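Local atomic coordinates of uronate dehydrogenase (PDB entry 3RFX), a protein that catalyses the NAD-dependent oxidation of uronic acids such as galacturonate and glucuronate, as a Rossmann-fold oxidoreductase of the NAD-dependent epimerase/dehydratase family. Residues F193-L198 against G220-K225; T158-I163 against C200-G205; R20-P25 against S181-V186; H101-I106 against D152-E157. The protein carries 1 engineered substitution. One frame throughout, in Å; residues are numbered along the deposited sequence.

Interaction 1. Residues F193-L198 against G220-K225; sequences FRAPVL and GFLGWK
R194 and A195 at the C-terminal end of helix 182-194 meet L222 and G223 at the close of a 3-10 turn, where the chain leaving that helix toward edge strand 202-205 of the Rossmann fold meets the loop that follows the strand. The polar part is one guanidinium against two successive carbonyls. R194 NH2 donates to L222 O at 3.1 Å, with 159° at the hydrogen; the donor lies in the carbonyl plane on a lone pair, and the acceptor sits near the plane of the guanidinium. The same NH2 makes a weak second bond to G223 O. A water links R194 NE to L222 O, so that carbonyl receives both a direct and a relayed donor. An arginine chain extended from CG to NE carries the head across, and E231 of a second subunit forms a long, weak ion pair with it.

Apolar packing is centred on L222 CD1, which touches A195 CB at 3.6 Å and L198 CD1 at 4.0 Å. Both leucines hold CG anti to the backbone N (chi1 178° in L198, -168° in L222), and their side chains meet at an oblique angle. A191 of the helix also packs on L222.

Aromatic contacts are made with carbonyl oxygens. The ring of F221 brings CZ to 3.6 Å from L198 O, while V197 O lies at the ring edge, 3.5 Å from F221 CE1.

Interaction 2. Residues T158-I163 against C200-G205; sequences TALVRI and CPVVWG
Strands 158-163 and 202-205 run parallel, their short axes 4.4 Å apart at closest approach and 26° from alignment, with L160, V161, R162 and I163 paired to V202, V203, W204 and G205. Four backbone hydrogen bonds follow the parallel ladder: L160 N to P201 O, V203 N to L160 O, R162 N to V203 O and G205 N to R162 O. Ahead of the ladder, C200 CA makes a CH...O contact with T158 O at 3.2 Å.

On the face bearing L160, V202, R162 and W204, the arginine does most of the touching. Its chain is extended from CG to NE and lies beside the indole, pointing the same way. R162 CD sits 4.2 Å from the centroid of the six-membered ring of W204, an off-centre CH-pi contact. Farther out, R162 NH1 comes to 3.4 Å from W204 CH2, with the guanidinium and indole planes 72° apart. V202 CG1 covers one guanidinium face, 3.7 Å from R162 NE. L160 CD1 reaches C200 SG at 4.0 Å.

On the opposite face V161 CG2 lies 4.3 Å from V203 CB, with L188 of helix 182-194 packed on both residues.

R162 is buried, and its NH2 forms a salt bridge with E144 of helix 135-154. That carboxylate supplies the counter-charge and probably offsets the cost of burying the guanidinium at this edge of the Rossmann sheet.

Interaction 3. Residues R20-P25 against S181-V186; sequences RERLAP and SHDDFV. With PO4 (phosphate ion), chain F.
D183 OD1 is gripped by both terminal nitrogens of R22, at 2.9 Å from R22 NH2 and 3.0 Å from R22 NH1, an end-on salt bridge in which one oxygen takes both donors. The guanidinium and carboxylate planes stand 85° apart: NH1 meets the oxygen nearly along its C-O bond, whereas NH2 approaches on the anti side and out of the carboxylate plane. The arginine chain is bent at chi2 and chi3, which folds its head back over V186. There V186 CG2 lies over the centre of one guanidinium face, 4.0 Å from R22 CZ, and also touches R22 CB at 3.7 Å.

A phosphate ion, probably from the crystallisation liquor, is shared by the two segments. R22 NH1 donates to its O3 at 3.3 Å, and H182 ND1 donates to its O1 at 2.6 Å, nearly straight at 171° and in the plane of the imidazole. Deeper in, L23 CD2 approaches V186 CG1.

S181 OG caps the second helix by accepting from D184 N. With M19 also packed on V186, helices 14-22 and 182-194 lie together as in the Rossmann fold, where helices cover a parallel sheet.

Interaction 4. Residues H101-I106 against D152-E157; sequences HGQPRI and DKFGQE. With PO4 (phosphate ion), chain E.
R105 and E157 bring two flat groups together at 83°, with E157 OE1 near the edge of the guanidinium and R105 NH2 2.8 Å away, above the carboxylate plane. This salt bridge joins segment 101-106, which leads into strand 105-111 of the Rossmann fold, to the turn between helix 135-154 and strand 158-163. Water bridges the same pair, from R105 NE to E157 OE1. Beyond it, R105 NH1 bonds to the carbonyls of A195 and V192, and E157 OE2 accepts from the backbone N of L198 and G199, which ties both charged groups to the next crossover.

The side chains of Q103 and Q156 slide past each other in opposite directions, their amide planes 48° apart. Q103, extended beyond CG, uses NE2 to donate to F154 O at 3.2 Å; that acceptor lies in its amide plane, although the donor stands above the carbonyl plane. Its OE1 comes to 3.4 Å from F154 CB. One face of the F154 ring is covered by K153 CG.

Q156 is bent at chi2 (71°), which turns its amide back toward the other segment. Its NE2 donates to P104 O at 2.9 Å and to E157 O within its own segment. I106 crosses this side chain at about a right angle, with I106 CD1 3.6 Å from Q156 NE2. E157 O thus receives two donors, the Q156 amide and the backbone I106 N, the latter at 3.1 Å.

Overall arrangement
Interactions 2 and 4 share the parallel sheet, where A159 N lies 2.9 Å from I106 O, a probable hydrogen bond between neighbouring strands. Interaction 1 joins both: L198 CD2 packs 3.6 Å from A159 N, while the outward bonds of R105 and E157 tie interaction 4 to the backbone of 193-198. Helix 182-194 carries interaction 3 at its start and interaction 1 at its end, their centres 17 Å apart. Interactions 3 and 4 do not touch. The I163 side chain of interaction 2 is about 6 Å from the bound NAD, that of H182 in interaction 3 about 9 Å and that of I106 in interaction 4 about 14 Å.

Interaction 1. Residues F193-L198 against G220-K225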
# COMPACT_ATOMS: atom_id res chain seq x y z
N PHE A 193 6.39 28.50 10.74
CA PHE A 193 5.70 29.59 11.43
C PHE A 193 4.69 30.36 10.58
O PHE A 193 3.74 30.94 11.11
CB PHE A 193 6.69 30.54 12.12
CG PHE A 193 7.34 29.95 13.34
CD1 PHE A 193 6.57 29.55 14.43
CD2 PHE A 193 8.71 29.77 13.39
CE1 PHE A 193 7.16 28.99 15.54
CE2 PHE A 193 9.31 29.21 14.51
CZ PHE A 193 8.53 28.82 15.58
N ARG A 194 4.87 30.37 9.26
CA ARG A 194 3.96 31.10 8.37
C ARG A 194 2.66 30.35 8.09
O ARG A 194 1.66 30.96 7.70
CB ARG A 194 4.65 31.44 7.05
CG ARG A 194 4.56 30.32 6.02
CD ARG A 194 5.42 30.55 4.78
NE ARG A 194 5.42 29.37 3.93
CZ ARG A 194 6.29 29.14 2.95
NH1 ARG A 194 7.25 30.02 2.68
NH2 ARG A 194 6.20 28.02 2.24
N ALA A 195 2.66 29.03 8.26
CA ALA A 195 1.50 28.22 7.88
C ALA A 195 0.27 28.51 8.75
O ALA A 195 0.33 28.46 9.96
CB ALA A 195 1.84 26.73 7.95
N PRO A 196 -0.88 28.79 8.11
CA PRO A 196 -2.10 28.97 8.91
C PRO A 196 -2.37 27.73 9.75
O PRO A 196 -2.65 27.84 10.94
CB PRO A 196 -3.19 29.15 7.85
CG PRO A 196 -2.47 29.75 6.67
CD PRO A 196 -1.08 29.11 6.69
N VAL A 197 -2.24 26.55 9.14
CA VAL A 197 -2.47 25.29 9.83
C VAL A 197 -1.27 24.36 9.64
O VAL A 197 -0.80 24.16 8.53
CB VAL A 197 -3.75 24.59 9.31
CG1 VAL A 197 -3.94 23.25 9.98
CG2 VAL A 197 -4.98 25.48 9.52
N LEU A 198 -0.77 23.81 10.74
CA LEU A 198 0.43 22.96 10.70
C LEU A 198 0.12 21.52 11.07
O LEU A 198 0.49 20.59 10.34
CB LEU A 198 1.52 23.50 11.65
CG LEU A 198 2.77 22.61 11.67
CD1 LEU A 198 3.52 22.82 10.37
CD2 LEU A 198 3.67 22.92 12.86
N GLY A 220 3.71 18.38 1.40
CA GLY A 220 3.54 19.31 0.30
C GLY A 220 2.74 20.55 0.66
O GLY A 220 3.06 21.66 0.23
N PHE A 221 1.69 20.37 1.46
CA PHE A 221 0.82 21.50 1.83
C PHE A 221 1.59 22.69 2.43
O PHE A 221 1.15 23.84 2.36
CB PHE A 221 -0.27 21.04 2.82
CG PHE A 221 0.24 20.85 4.23
CD1 PHE A 221 0.17 21.89 5.15
CD2 PHE A 221 0.78 19.64 4.64
CE1 PHE A 221 0.63 21.73 6.44
CE2 PHE A 221 1.25 19.47 5.93
CZ PHE A 221 1.18 20.52 6.84
N LEU A 222 2.76 22.42 3.01
CA LEU A 222 3.52 23.46 3.70
C LEU A 222 4.23 24.41 2.72
O LEU A 222 4.56 25.55 3.07
CB LEU A 222 4.54 22.83 4.66
CG LEU A 222 5.22 23.74 5.68
CD1 LEU A 222 4.20 24.27 6.68
CD2 LEU A 222 6.37 23.02 6.39
N GLY A 223 4.47 23.93 1.51
CA GLY A 223 5.08 24.74 0.47
C GLY A 223 6.57 24.97 0.66
O GLY A 223 7.13 25.90 0.09
N TRP A 224 7.21 24.12 1.46
CA TRP A 224 8.65 24.22 1.68
C TRP A 224 9.41 23.24 0.80
O TRP A 224 9.21 22.03 0.89
CB TRP A 224 9.00 23.97 3.15
CG TRP A 224 10.49 23.85 3.40
CD1 TRP A 224 11.41 24.86 3.37
CD2 TRP A 224 11.22 22.65 3.69
NE1 TRP A 224 12.67 24.36 3.63
CE2 TRP A 224 12.58 23.01 3.83
CE3 TRP A 224 10.85 21.31 3.84
CZ2 TRP A 224 13.57 22.07 4.12
CZ3 TRP A 224 11.85 20.37 4.13
CH2 TRP A 224 13.19 20.76 4.27
N LYS A 225 10.27 23.78 -0.05
CA LYS A 225 11.17 22.98 -0.89
C LYS A 225 12.61 23.39 -0.62
O LYS A 225 13.00 24.51 -0.91
CB LYS A 225 10.87 23.21 -2.38
CG LYS A 225 9.47 22.82 -2.83
CD LYS A 225 9.33 21.32 -3.03
CE LYS A 225 7.93 20.98 -3.55
NZ LYS A 225 7.84 19.62 -4.15
O HOH W 1 3.82 27.44 4.85

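Interaction 2. Residues T158-I163 against C200-G205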
# COMPACT_ATOMS: atom_id res chain seq x y z
N THR A 158 3.19 21.29 16.47
CA THR A 158 4.63 21.07 16.53
C THR A 158 5.10 20.51 15.19
O THR A 158 4.45 19.61 14.64
CB THR A 158 4.99 20.00 17.61
OG1 THR A 158 4.52 20.41 18.91
CG2 THR A 158 6.51 19.73 17.66
N ALA A 159 6.19 21.03 14.66
CA ALA A 159 6.87 20.38 13.54
C ALA A 159 7.93 19.44 14.12
O ALA A 159 8.83 19.89 14.82
CB ALA A 159 7.54 21.41 12.63
N LEU A 160 7.81 18.15 13.84
CA LEU A 160 8.77 17.16 14.35
C LEU A 160 9.89 16.98 13.34
O LEU A 160 9.80 16.17 12.42
CB LEU A 160 8.07 15.82 14.61
CG LEU A 160 6.85 15.89 15.53
CD1 LEU A 160 6.14 14.54 15.55
CD2 LEU A 160 7.27 16.32 16.94
N VAL A 161 10.96 17.76 13.50
CA VAL A 161 12.00 17.80 12.48
C VAL A 161 13.09 16.79 12.79
O VAL A 161 13.87 16.97 13.73
CB VAL A 161 12.59 19.21 12.34
CG1 VAL A 161 13.51 19.28 11.12
CG2 VAL A 161 11.47 20.24 12.22
N ARG A 162 13.12 15.72 12.01
CA ARG A 162 14.14 14.68 12.16
C ARG A 162 15.41 15.14 11.47
O ARG A 162 15.63 14.88 10.29
CB ARG A 162 13.63 13.36 11.60
CG ARG A 162 12.49 12.79 12.43
CD ARG A 162 11.97 11.47 11.88
NE ARG A 162 10.93 10.91 12.75
CZ ARG A 162 10.17 9.87 12.43
NH1 ARG A 162 10.31 9.27 11.25
NH2 ARG A 162 9.27 9.43 13.29
N ILE A 163 16.23 15.87 12.21
CA ILE A 163 17.44 16.46 11.63
C ILE A 163 18.43 15.38 11.14
O ILE A 163 18.69 14.41 11.84
CB ILE A 163 18.14 17.38 12.66
CG1 ILE A 163 17.20 18.53 13.04
CG2 ILE A 163 19.44 17.95 12.10
CD1 ILE A 163 17.68 19.36 14.21
N CYS A 200 0.74 18.26 13.51
CA CYS A 200 1.92 17.74 14.19
C CYS A 200 2.72 16.84 13.24
O CYS A 200 2.92 15.66 13.51
CB CYS A 200 1.51 16.94 15.43
SG CYS A 200 2.86 16.52 16.60
N PRO A 201 3.18 17.40 12.11
CA PRO A 201 3.80 16.56 11.08
C PRO A 201 5.24 16.13 11.38
O PRO A 201 5.99 16.89 11.99
CB PRO A 201 3.79 17.47 9.86
CG PRO A 201 3.97 18.84 10.45
CD PRO A 201 3.12 18.81 11.71
N VAL A 202 5.61 14.93 10.95
CA VAL A 202 7.01 14.52 10.85
C VAL A 202 7.61 15.20 9.63
O VAL A 202 7.05 15.15 8.53
CB VAL A 202 7.14 12.99 10.70
CG1 VAL A 202 8.59 12.60 10.37
CG2 VAL A 202 6.65 12.28 11.96
N VAL A 203 8.76 15.84 9.81
CA VAL A 203 9.47 16.49 8.73
C VAL A 203 10.87 15.89 8.66
O VAL A 203 11.57 15.86 9.67
CB VAL A 203 9.62 18.00 8.99
CG1 VAL A 203 10.37 18.68 7.85
CG2 VAL A 203 8.24 18.66 9.23
N TRP A 204 11.28 15.42 7.49
CA TRP A 204 12.64 14.91 7.35
C TRP A 204 13.57 16.09 7.17
O TRP A 204 13.44 16.85 6.21
CB TRP A 204 12.74 13.96 6.17
CG TRP A 204 11.95 12.70 6.35
CD1 TRP A 204 10.77 12.38 5.73
CD2 TRP A 204 12.27 11.59 7.20
NE1 TRP A 204 10.34 11.13 6.14
CE2 TRP A 204 11.25 10.62 7.03
CE3 TRP A 204 13.34 11.31 8.06
CZ2 TRP A 204 11.26 9.40 7.71
CZ3 TRP A 204 13.35 10.10 8.74
CH2 TRP A 204 12.31 9.16 8.56
N GLY A 205 14.51 16.25 8.10
CA GLY A 205 15.40 17.40 8.06
C GLY A 205 16.62 17.16 7.20
O GLY A 205 17.68 16.80 7.71

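Interaction 3. Residues R20-P25 against S181-V186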
# COMPACT_ATOMS: atom_id res chain seq x y z
N ARG A 20 20.59 31.86 16.53
CA ARG A 20 20.61 33.16 17.21
C ARG A 20 20.84 34.29 16.21
O ARG A 20 20.24 35.36 16.31
CB ARG A 20 21.66 33.18 18.32
CG ARG A 20 21.77 34.53 19.04
CD ARG A 20 22.71 34.43 20.23
NE ARG A 20 22.80 35.70 20.96
CZ ARG A 20 23.34 35.82 22.17
NH1 ARG A 20 23.84 34.76 22.79
NH2 ARG A 20 23.38 37.01 22.76
N GLU A 21 21.71 34.06 15.22
CA GLU A 21 21.94 35.04 14.17
C GLU A 21 20.88 34.97 13.06
O GLU A 21 20.32 36.00 12.67
CB GLU A 21 23.33 34.88 13.57
CG GLU A 21 23.43 35.43 12.15
CD GLU A 21 24.69 34.99 11.43
OE1 GLU A 21 25.67 34.61 12.11
OE2 GLU A 21 24.70 35.02 10.18
N ARG A 22 20.62 33.77 12.56
CA ARG A 22 19.80 33.62 11.36
C ARG A 22 18.30 33.89 11.56
O ARG A 22 17.61 34.32 10.63
CB ARG A 22 19.99 32.22 10.75
CG ARG A 22 21.38 31.96 10.18
CD ARG A 22 21.69 32.87 8.99
NE ARG A 22 20.73 32.71 7.90
CZ ARG A 22 20.82 31.79 6.95
NH1 ARG A 22 21.83 30.92 6.95
NH2 ARG A 22 19.89 31.73 6.00
N LEU A 23 17.79 33.63 12.76
CA LEU A 23 16.35 33.80 13.03
C LEU A 23 15.99 35.18 13.59
O LEU A 23 14.82 35.46 13.86
CB LEU A 23 15.84 32.72 13.98
CG LEU A 23 16.05 31.27 13.51
CD1 LEU A 23 15.40 30.31 14.48
CD2 LEU A 23 15.51 31.09 12.11
N ALA A 24 17.00 36.03 13.77
CA ALA A 24 16.77 37.38 14.29
C ALA A 24 15.68 38.16 13.54
O ALA A 24 14.83 38.78 14.17
CB ALA A 24 18.08 38.17 14.30
N PRO A 25 15.69 38.11 12.20
CA PRO A 25 14.68 38.83 11.41
C PRO A 25 13.24 38.33 11.59
O PRO A 25 12.32 38.98 11.11
CB PRO A 25 15.12 38.59 9.96
CG PRO A 25 16.57 38.26 10.06
CD PRO A 25 16.71 37.50 11.34
N SER A 181 21.36 21.85 5.11
CA SER A 181 22.10 23.12 5.13
C SER A 181 21.47 24.12 6.11
O SER A 181 20.29 24.03 6.44
CB SER A 181 22.14 23.75 3.74
OG SER A 181 20.86 24.24 3.36
N HIS A 182 22.27 25.08 6.57
CA HIS A 182 21.73 26.14 7.41
C HIS A 182 20.60 26.87 6.70
O HIS A 182 19.54 27.09 7.29
CB HIS A 182 22.83 27.13 7.82
CG HIS A 182 23.86 26.53 8.73
ND1 HIS A 182 25.10 27.10 8.92
CD2 HIS A 182 23.83 25.42 9.50
CE1 HIS A 182 25.79 26.36 9.77
NE2 HIS A 182 25.04 25.34 10.14
N ASP A 183 20.82 27.24 5.44
CA ASP A 183 19.80 27.93 4.66
C ASP A 183 18.48 27.15 4.61
O ASP A 183 17.40 27.74 4.72
CB ASP A 183 20.26 28.18 3.23
CG ASP A 183 21.19 29.38 3.11
OD1 ASP A 183 21.39 30.10 4.11
OD2 ASP A 183 21.71 29.60 1.99
N ASP A 184 18.56 25.84 4.40
CA ASP A 184 17.34 25.04 4.28
C ASP A 184 16.63 24.83 5.61
O ASP A 184 15.40 24.75 5.65
CB ASP A 184 17.62 23.69 3.58
CG ASP A 184 17.85 23.85 2.08
OD1 ASP A 184 17.34 24.82 1.49
OD2 ASP A 184 18.53 22.99 1.48
N PHE A 185 17.38 24.77 6.71
CA PHE A 185 16.74 24.65 8.02
C PHE A 185 16.06 25.98 8.36
O PHE A 185 14.94 26.01 8.86
CB PHE A 185 17.76 24.24 9.09
CG PHE A 185 17.13 23.74 10.36
CD1 PHE A 185 15.75 23.66 10.51
CD2 PHE A 185 17.93 23.34 11.42
CE1 PHE A 185 15.18 23.21 11.68
CE2 PHE A 185 17.36 22.89 12.61
CZ PHE A 185 15.98 22.82 12.73
N VAL A 186 16.74 27.09 8.05
CA VAL A 186 16.14 28.40 8.26
C VAL A 186 14.85 28.56 7.47
O VAL A 186 13.83 29.00 8.01
CB VAL A 186 17.13 29.53 7.94
CG1 VAL A 186 16.41 30.89 7.96
CG2 VAL A 186 18.28 29.51 8.94
P PO4 F . 25.83 30.53 8.24
O1 PO4 F . 25.88 29.20 7.52
O2 PO4 F . 26.05 31.64 7.24
O3 PO4 F . 24.48 30.71 8.88
O4 PO4 F . 26.90 30.57 9.30

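Interaction 4. Residues H101-I106 against D152-E157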
# COMPACT_ATOMS: atom_id res chain seq x y z
N HIS A 101 0.82 28.89 28.46
CA HIS A 101 1.08 30.21 27.91
C HIS A 101 0.69 30.39 26.44
O HIS A 101 1.45 30.98 25.66
CB HIS A 101 2.54 30.62 28.15
CG HIS A 101 2.88 30.77 29.60
ND1 HIS A 101 2.56 31.90 30.33
CD2 HIS A 101 3.46 29.91 30.48
CE1 HIS A 101 2.95 31.73 31.58
NE2 HIS A 101 3.50 30.54 31.70
N GLY A 102 -0.48 29.91 26.06
CA GLY A 102 -1.03 30.21 24.75
C GLY A 102 -0.65 29.25 23.64
O GLY A 102 -0.96 29.50 22.47
N GLN A 103 -0.00 28.15 24.01
CA GLN A 103 0.42 27.12 23.05
C GLN A 103 1.15 27.69 21.85
O GLN A 103 0.76 27.46 20.71
CB GLN A 103 -0.78 26.24 22.63
CG GLN A 103 -1.38 25.53 23.82
CD GLN A 103 -2.57 24.64 23.51
OE1 GLN A 103 -3.11 24.00 24.41
NE2 GLN A 103 -2.97 24.58 22.24
N PRO A 104 2.24 28.43 22.10
CA PRO A 104 3.05 28.93 20.99
C PRO A 104 3.50 27.73 20.13
O PRO A 104 3.84 26.68 20.69
CB PRO A 104 4.26 29.55 21.70
CG PRO A 104 4.33 28.83 23.01
CD PRO A 104 2.89 28.66 23.40
N ARG A 105 3.48 27.89 18.82
CA ARG A 105 3.88 26.83 17.90
C ARG A 105 5.35 26.44 18.14
O ARG A 105 6.19 27.30 18.38
CB ARG A 105 3.69 27.32 16.47
CG ARG A 105 3.96 26.28 15.39
CD ARG A 105 3.50 26.78 14.04
NE ARG A 105 2.03 26.81 13.95
CZ ARG A 105 1.37 27.24 12.88
NH1 ARG A 105 2.03 27.67 11.82
NH2 ARG A 105 0.03 27.23 12.87
N ILE A 106 5.63 25.14 18.07
CA ILE A 106 6.96 24.61 18.37
C ILE A 106 7.63 23.96 17.15
O ILE A 106 7.01 23.16 16.45
CB ILE A 106 6.88 23.57 19.49
CG1 ILE A 106 6.38 24.23 20.78
CG2 ILE A 106 8.25 22.87 19.72
CD1 ILE A 106 5.92 23.24 21.82
N ASP A 152 -3.23 16.05 19.72
CA ASP A 152 -4.56 15.44 19.72
C ASP A 152 -5.42 15.89 20.91
O ASP A 152 -6.64 16.01 20.79
CB ASP A 152 -4.48 13.92 19.73
CG ASP A 152 -4.14 13.34 18.37
OD1 ASP A 152 -4.62 13.89 17.35
OD2 ASP A 152 -3.40 12.33 18.32
N LYS A 153 -4.79 16.14 22.05
CA LYS A 153 -5.54 16.44 23.27
C LYS A 153 -5.87 17.93 23.42
O LYS A 153 -6.97 18.28 23.88
CB LYS A 153 -4.81 15.91 24.51
CG LYS A 153 -5.60 16.01 25.83
CD LYS A 153 -4.85 15.32 26.99
CE LYS A 153 -4.82 13.80 26.84
NZ LYS A 153 -6.13 13.12 27.03
N PHE A 154 -4.95 18.80 23.02
CA PHE A 154 -5.05 20.24 23.28
C PHE A 154 -4.92 21.10 22.03
O PHE A 154 -5.17 22.30 22.07
CB PHE A 154 -3.97 20.67 24.29
CG PHE A 154 -4.05 19.96 25.60
CD1 PHE A 154 -5.10 20.20 26.47
CD2 PHE A 154 -3.06 19.05 25.96
CE1 PHE A 154 -5.16 19.54 27.68
CE2 PHE A 154 -3.12 18.39 27.16
CZ PHE A 154 -4.17 18.63 28.03
N GLY A 155 -4.50 20.50 20.92
CA GLY A 155 -4.32 21.25 19.70
C GLY A 155 -2.98 21.96 19.57
O GLY A 155 -2.77 22.76 18.66
N GLN A 156 -2.07 21.69 20.50
CA GLN A 156 -0.71 22.24 20.41
C GLN A 156 -0.05 21.77 19.10
O GLN A 156 -0.01 20.57 18.83
CB GLN A 156 0.11 21.77 21.61
CG GLN A 156 1.62 22.05 21.51
CD GLN A 156 1.96 23.52 21.66
OE1 GLN A 156 1.67 24.13 22.68
NE2 GLN A 156 2.60 24.10 20.63
N GLU A 157 0.46 22.70 18.30
CA GLU A 157 1.07 22.34 17.02
C GLU A 157 2.60 22.31 17.10
O GLU A 157 3.22 23.19 17.69
CB GLU A 157 0.63 23.31 15.91
CG GLU A 157 -0.88 23.30 15.66
CD GLU A 157 -1.28 24.20 14.51
OE1 GLU A 157 -1.22 25.44 14.67
OE2 GLU A 157 -1.63 23.68 13.43
P PO4 E . 0.53 34.35 28.68
O1 PO4 E . 0.41 33.29 29.74
O2 PO4 E . -0.38 34.00 27.52
O3 PO4 E . 0.09 35.68 29.25
O4 PO4 E . 1.97 34.43 28.21
O HOH W 2 0.04 25.58 18.77
O HOH W 3 -2.57 25.76 19.57
O HOH W 4 0.15 26.90 16.30